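Local atomic coordinates of peptide-binding protein (Photobacterium damsela subsp. piscicida, PDB entry 6SQX), a protein that cleaves the peptidoglycan of potentially competing bacteria as a secreted endopeptidase of the NlpC/P60 family. Residues S257-P269 against L279-W292. Sequence-based numbering, arbitrary orientation. Where two conformers were deposited one is given.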
loop_
_atom_site.group_PDB
_atom_site.type_symbol
_atom_site.label_atom_id
_atom_site.label_comp_id
_atom_site.label_asym_id
_atom_site.label_seq_id
_atom_site.Cartn_x
_atom_site.Cartn_y
_atom_site.Cartn_z
ATOM N N SER A 257 11.453 -2.601 -2.426
ATOM C CA SER A 257 12.146 -3.872 -2.287
ATOM C C SER A 257 13.332 -3.722 -1.343
ATOM O O SER A 257 13.977 -2.679 -1.271
ATOM C CB SER A 257 12.715 -4.305 -3.638
ATOM O OG SER A 257 11.679 -4.387 -4.601
ATOM N N ILE A 258 13.646 -4.806 -0.641
ATOM C CA ILE A 258 14.714 -4.864 0.322
ATOM C C ILE A 258 15.492 -6.139 0.009
ATOM O O ILE A 258 14.964 -7.251 0.138
ATOM C CB ILE A 258 14.180 -4.839 1.764
ATOM C CG1 ILE A 258 13.401 -3.539 2.028
ATOM C CG2 ILE A 258 15.305 -4.998 2.796
ATOM C CD1 ILE A 258 12.529 -3.653 3.335
ATOM N N LEU A 259 16.731 -5.985 -0.468
ATOM C CA LEU A 259 17.429 -7.126 -1.037
ATOM C C LEU A 259 18.887 -7.135 -0.604
ATOM O O LEU A 259 19.463 -6.078 -0.306
ATOM C CB LEU A 259 17.393 -7.059 -2.574
ATOM C CG LEU A 259 15.977 -7.210 -3.180
ATOM C CD1 LEU A 259 15.976 -6.734 -4.658
ATOM C CD2 LEU A 259 15.524 -8.692 -3.092
ATOM N N PRO A 260 19.509 -8.316 -0.550
ATOM C CA PRO A 260 20.935 -8.396 -0.204
ATOM C C PRO A 260 21.833 -7.743 -1.253
ATOM O O PRO A 260 21.503 -7.665 -2.441
ATOM C CB PRO A 260 21.211 -9.913 -0.155
ATOM C CG PRO A 260 19.862 -10.546 0.072
ATOM C CD PRO A 260 18.897 -9.653 -0.708
ATOM N N GLU A 261 23.022 -7.345 -0.794
ATOM C CA GLU A 261 24.025 -6.795 -1.685
ATOM C C GLU A 261 25.399 -7.217 -1.168
ATOM O O GLU A 261 25.656 -7.218 0.041
ATOM C CB GLU A 261 23.890 -5.256 -1.700
ATOM C CG GLU A 261 25.066 -4.480 -2.303
ATOM C CD GLU A 261 26.121 -4.107 -1.259
ATOM O OE1 GLU A 261 27.299 -4.476 -1.456
ATOM O OE2 GLU A 261 25.779 -3.440 -0.239
ATOM N N HIS A 262 26.269 -7.612 -2.090
ATOM C CA HIS A 262 27.618 -8.029 -1.746
ATOM C C HIS A 262 28.569 -7.442 -2.781
ATOM O O HIS A 262 28.337 -7.597 -3.985
ATOM C CB HIS A 262 27.672 -9.563 -1.735
ATOM C CG HIS A 262 29.038 -10.111 -1.471
ATOM N ND1 HIS A 262 29.574 -10.183 -0.203
ATOM C CD2 HIS A 262 29.990 -10.593 -2.309
ATOM C CE1 HIS A 262 30.790 -10.699 -0.267
ATOM N NE2 HIS A 262 31.069 -10.954 -1.533
ATOM N N LYS A 263 29.613 -6.741 -2.310
ATOM C CA LYS A 263 30.598 -6.120 -3.205
ATOM C C LYS A 263 29.935 -5.227 -4.247
ATOM O O LYS A 263 30.436 -5.062 -5.370
ATOM C CB LYS A 263 31.571 -7.132 -3.819
ATOM C CG LYS A 263 32.478 -7.774 -2.760
ATOM C CD LYS A 263 33.377 -8.855 -3.354
ATOM C CE LYS A 263 34.192 -9.583 -2.272
ATOM N NZ LYS A 263 34.894 -10.807 -2.772
ATOM N N GLY A 264 28.860 -4.554 -3.831
ATOM C CA GLY A 264 28.162 -3.607 -4.680
ATOM C C GLY A 264 27.201 -4.203 -5.676
ATOM O O GLY A 264 26.600 -3.443 -6.466
ATOM N N LYS A 265 27.013 -5.526 -5.666
ATOM C CA LYS A 265 26.107 -6.197 -6.585
ATOM C C LYS A 265 24.881 -6.667 -5.821
ATOM O O LYS A 265 24.997 -7.299 -4.764
ATOM C CB LYS A 265 26.776 -7.370 -7.308
ATOM C CG LYS A 265 27.937 -6.918 -8.221
ATOM C CD LYS A 265 28.480 -8.071 -9.055
ATOM C CE LYS A 265 29.748 -7.640 -9.819
ATOM N NZ LYS A 265 30.421 -8.782 -10.494
ATOM N N LEU A 266 23.722 -6.338 -6.355
ATOM C CA LEU A 266 22.455 -6.820 -5.835
ATOM C C LEU A 266 22.354 -8.340 -5.967
ATOM O O LEU A 266 22.827 -8.938 -6.932
ATOM C CB LEU A 266 21.372 -6.175 -6.715
ATOM C CG LEU A 266 19.923 -6.329 -6.331
ATOM C CD1 LEU A 266 19.710 -5.536 -5.055
ATOM C CD2 LEU A 266 19.075 -5.768 -7.454
ATOM N N LYS A 267 21.679 -8.978 -5.000
ATOM C CA LYS A 267 21.286 -10.373 -5.152
ATOM C C LYS A 267 19.761 -10.464 -5.107
ATOM O O LYS A 267 19.097 -9.735 -4.352
ATOM C CB LYS A 267 21.926 -11.279 -4.099
ATOM C CG LYS A 267 23.464 -11.286 -4.124
ATOM C CD LYS A 267 24.018 -12.423 -3.260
ATOM C CE LYS A 267 25.487 -12.693 -3.540
ATOM N NZ LYS A 267 25.874 -13.966 -2.892
ATOM N N ILE A 268 19.195 -11.303 -5.965
ATOM C CA ILE A 268 17.741 -11.462 -5.979
ATOM C C ILE A 268 17.431 -12.937 -5.776
ATOM O O ILE A 268 18.163 -13.811 -6.285
ATOM C CB ILE A 268 17.097 -10.954 -7.284
ATOM C CG1 ILE A 268 17.701 -11.655 -8.497
ATOM C CG2 ILE A 268 17.191 -9.448 -7.402
ATOM C CD1 ILE A 268 16.962 -11.388 -9.826
ATOM N N PRO A 269 16.357 -13.260 -5.060
ATOM C CA PRO A 269 15.979 -14.668 -4.893
ATOM C C PRO A 269 15.306 -15.141 -6.162
ATOM O O PRO A 269 14.480 -14.434 -6.750
ATOM C CB PRO A 269 14.955 -14.627 -3.747
ATOM C CG PRO A 269 14.323 -13.228 -3.888
ATOM C CD PRO A 269 15.490 -12.341 -4.303
ATOM N N LEU A 279 19.793 -17.338 -4.039
ATOM C CA LEU A 279 20.173 -15.992 -4.429
ATOM C C LEU A 279 20.977 -15.992 -5.730
ATOM O O LEU A 279 21.905 -16.790 -5.919
ATOM C CB LEU A 279 20.979 -15.323 -3.321
ATOM C CG LEU A 279 20.221 -15.058 -2.025
ATOM C CD1 LEU A 279 21.178 -14.381 -1.051
ATOM C CD2 LEU A 279 18.984 -14.181 -2.239
ATOM N N LEU A 280 20.624 -15.068 -6.617
ATOM C CA LEU A 280 21.347 -14.852 -7.866
ATOM C C LEU A 280 21.977 -13.470 -7.844
ATOM O O LEU A 280 21.280 -12.486 -7.595
ATOM C CB LEU A 280 20.367 -14.920 -9.033
ATOM C CG LEU A 280 20.882 -14.491 -10.409
ATOM C CD1 LEU A 280 21.883 -15.539 -10.891
ATOM C CD2 LEU A 280 19.726 -14.305 -11.406
ATOM N N THR A 281 23.277 -13.392 -8.141
ATOM C CA THR A 281 23.944 -12.097 -8.233
ATOM C C THR A 281 23.614 -11.410 -9.561
ATOM O O THR A 281 23.721 -12.020 -10.632
ATOM C CB THR A 281 25.455 -12.285 -8.136
ATOM O OG1 THR A 281 25.779 -12.808 -6.855
ATOM C CG2 THR A 281 26.176 -10.956 -8.299
ATOM N N VAL A 282 23.228 -10.139 -9.490
ATOM C CA VAL A 282 22.858 -9.342 -10.656
ATOM C C VAL A 282 24.000 -8.394 -11.000
ATOM O O VAL A 282 24.582 -7.769 -10.113
ATOM C CB VAL A 282 21.579 -8.537 -10.335
ATOM C CG1 VAL A 282 21.110 -7.728 -11.536
ATOM C CG2 VAL A 282 20.462 -9.460 -9.841
ATOM N N ASN A 283 24.321 -8.271 -12.282
ATOM C CA ASN A 283 25.267 -7.221 -12.691
ATOM C C ASN A 283 24.648 -5.855 -12.399
ATOM O O ASN A 283 23.610 -5.500 -12.964
ATOM C CB ASN A 283 25.602 -7.364 -14.170
ATOM C CG ASN A 283 26.629 -8.477 -14.432
ATOM O OD1 ASN A 283 27.556 -8.688 -13.636
ATOM N ND2 ASN A 283 26.456 -9.202 -15.538
ATOM N N SER A 284 25.252 -5.093 -11.488
ATOM C CA SER A 284 24.590 -3.942 -10.886
ATOM C C SER A 284 25.197 -2.601 -11.283
ATOM O O SER A 284 24.845 -1.578 -10.679
ATOM C CB SER A 284 24.570 -4.090 -9.364
ATOM O OG SER A 284 23.904 -5.299 -9.002
ATOM N N LYS A 285 26.100 -2.576 -12.274
ATOM C CA LYS A 285 26.799 -1.335 -12.607
ATOM C C LYS A 285 25.849 -0.148 -12.801
ATOM O O LYS A 285 26.127 0.962 -12.327
ATOM C CB LYS A 285 27.714 -1.539 -13.820
ATOM C CG LYS A 285 26.988 -1.849 -15.130
ATOM C CD LYS A 285 26.632 -3.329 -15.263
ATOM C CE LYS A 285 25.714 -3.579 -16.457
ATOM N NZ LYS A 285 25.351 -5.022 -16.601
ATOM N N ASN A 286 24.717 -0.354 -13.471
ATOM C CA ASN A 286 23.825 0.752 -13.801
ATOM C C ASN A 286 22.613 0.852 -12.888
ATOM O O ASN A 286 21.678 1.591 -13.207
ATOM C CB ASN A 286 23.349 0.641 -15.247
ATOM C CG ASN A 286 24.477 0.750 -16.232
ATOM O OD1 ASN A 286 25.255 1.712 -16.198
ATOM N ND2 ASN A 286 24.592 -0.246 -17.114
ATOM N N LEU A 287 22.601 0.129 -11.774
ATOM C CA LEU A 287 21.416 0.094 -10.927
ATOM C C LEU A 287 21.459 1.215 -9.893
ATOM O O LEU A 287 22.529 1.701 -9.514
ATOM C CB LEU A 287 21.269 -1.260 -10.228
ATOM C CG LEU A 287 21.072 -2.435 -11.181
ATOM C CD1 LEU A 287 20.849 -3.728 -10.387
ATOM C CD2 LEU A 287 19.940 -2.194 -12.204
ATOM N N LYS A 288 20.267 1.618 -9.429
ATOM C CA LYS A 288 20.103 2.752 -8.515
ATOM C C LYS A 288 19.517 2.232 -7.197
ATOM O O LYS A 288 18.311 1.931 -7.097
ATOM C CB LYS A 288 19.212 3.830 -9.114
ATOM C CG LYS A 288 19.671 4.378 -10.499
ATOM C CD LYS A 288 18.560 3.962 -11.519
ATOM C CE LYS A 288 18.621 4.572 -12.918
ATOM N NZ LYS A 288 17.555 3.949 -13.814
ATOM N N PHE A 289 20.377 2.119 -6.187
ATOM C CA PHE A 289 19.957 1.629 -4.884
ATOM C C PHE A 289 20.883 2.192 -3.826
ATOM O O PHE A 289 21.931 2.771 -4.139
ATOM C CB PHE A 289 19.858 0.083 -4.801
ATOM C CG PHE A 289 21.131 -0.664 -5.149
ATOM C CD1 PHE A 289 22.194 -0.736 -4.248
ATOM C CD2 PHE A 289 21.236 -1.334 -6.363
ATOM C CE1 PHE A 289 23.371 -1.444 -4.571
ATOM C CE2 PHE A 289 22.391 -2.043 -6.700
ATOM C CZ PHE A 289 23.458 -2.113 -5.799
ATOM N N THR A 290 20.488 2.020 -2.569
ATOM C CA THR A 290 21.262 2.523 -1.448
ATOM C C THR A 290 21.085 1.598 -0.249
ATOM O O THR A 290 20.104 0.868 -0.159
ATOM C CB THR A 290 20.882 3.977 -1.109
ATOM O OG1 THR A 290 21.907 4.580 -0.307
ATOM C CG2 THR A 290 19.594 4.004 -0.342
ATOM N N THR A 291 22.038 1.657 0.680
ATOM C CA THR A 291 21.929 0.815 1.867
ATOM C C THR A 291 20.629 1.101 2.608
ATOM O O THR A 291 20.252 2.260 2.817
ATOM C CB THR A 291 23.131 1.038 2.800
ATOM O OG1 THR A 291 24.344 0.677 2.122
ATOM C CG2 THR A 291 22.995 0.207 4.089
ATOM N N TRP A 292 19.947 0.037 3.009
ATOM C CA TRP A 292 18.674 0.109 3.704
ATOM C C TRP A 292 18.907 -0.104 5.199
ATOM O O TRP A 292 19.777 -0.894 5.574
ATOM C CB TRP A 292 17.759 -0.991 3.153
ATOM C CG TRP A 292 16.423 -1.021 3.811
ATOM C CD1 TRP A 292 15.292 -0.372 3.404
ATOM C CD2 TRP A 292 16.070 -1.757 4.988
ATOM N NE1 TRP A 292 14.262 -0.618 4.286
ATOM C CE2 TRP A 292 14.721 -1.471 5.263
ATOM C CE3 TRP A 292 16.780 -2.598 5.850
ATOM C CZ2 TRP A 292 14.043 -2.043 6.350
ATOM C CZ3 TRP A 292 16.120 -3.127 6.955
ATOM C CH2 TRP A 292 14.765 -2.852 7.187
HETATM O O HOH W 1 25.042 -0.650 -0.560
#
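I268 and L280 form an antiparallel hydrogen-bonded pair, I268 N to L280 O 2.9 Å and L280 N to I268 O 2.8 Å, in the hairpin of strands 265-271 and 277-281. That hairpin forms one side of a five-stranded antiparallel sheet, with 277-281 as an outermost strand; the strand order, with 289-291 closing beside 230-234, matches that of the sheet in the SH3 region earlier in the chain and is consistent with a second SH3-like barrel. Beyond L280, the nearly straight bond from V282 N to L266 O (171° at the hydrogen) continues the pairing. S284, in one of its two conformers, takes over next: its OG accepts L266 N at 2.8 Å and donates to V282 O from above the carbonyl plane, so one hydroxyl bridges both segments. On the K267 face, the extended lysine chain passes T281, CE 3.3 Å from OG1, on its way to Y229. On the other face, I268 holds CG1 between backbone N and carbonyl carbon (chi1 57°), which brings CG1 to 3.8 Å from V282 CG2. The F289 ring receives G264 O at its edge, 3.5 Å from CZ. E261 accepts G264 N through OE1, while OE2 pairs with R230 and, through a water, reaches T291 OG1. Farther along, I258 lies over one face of the W292 indole, CG1 3.9 Å from the five-membered ring's centroid and 16° off its normal.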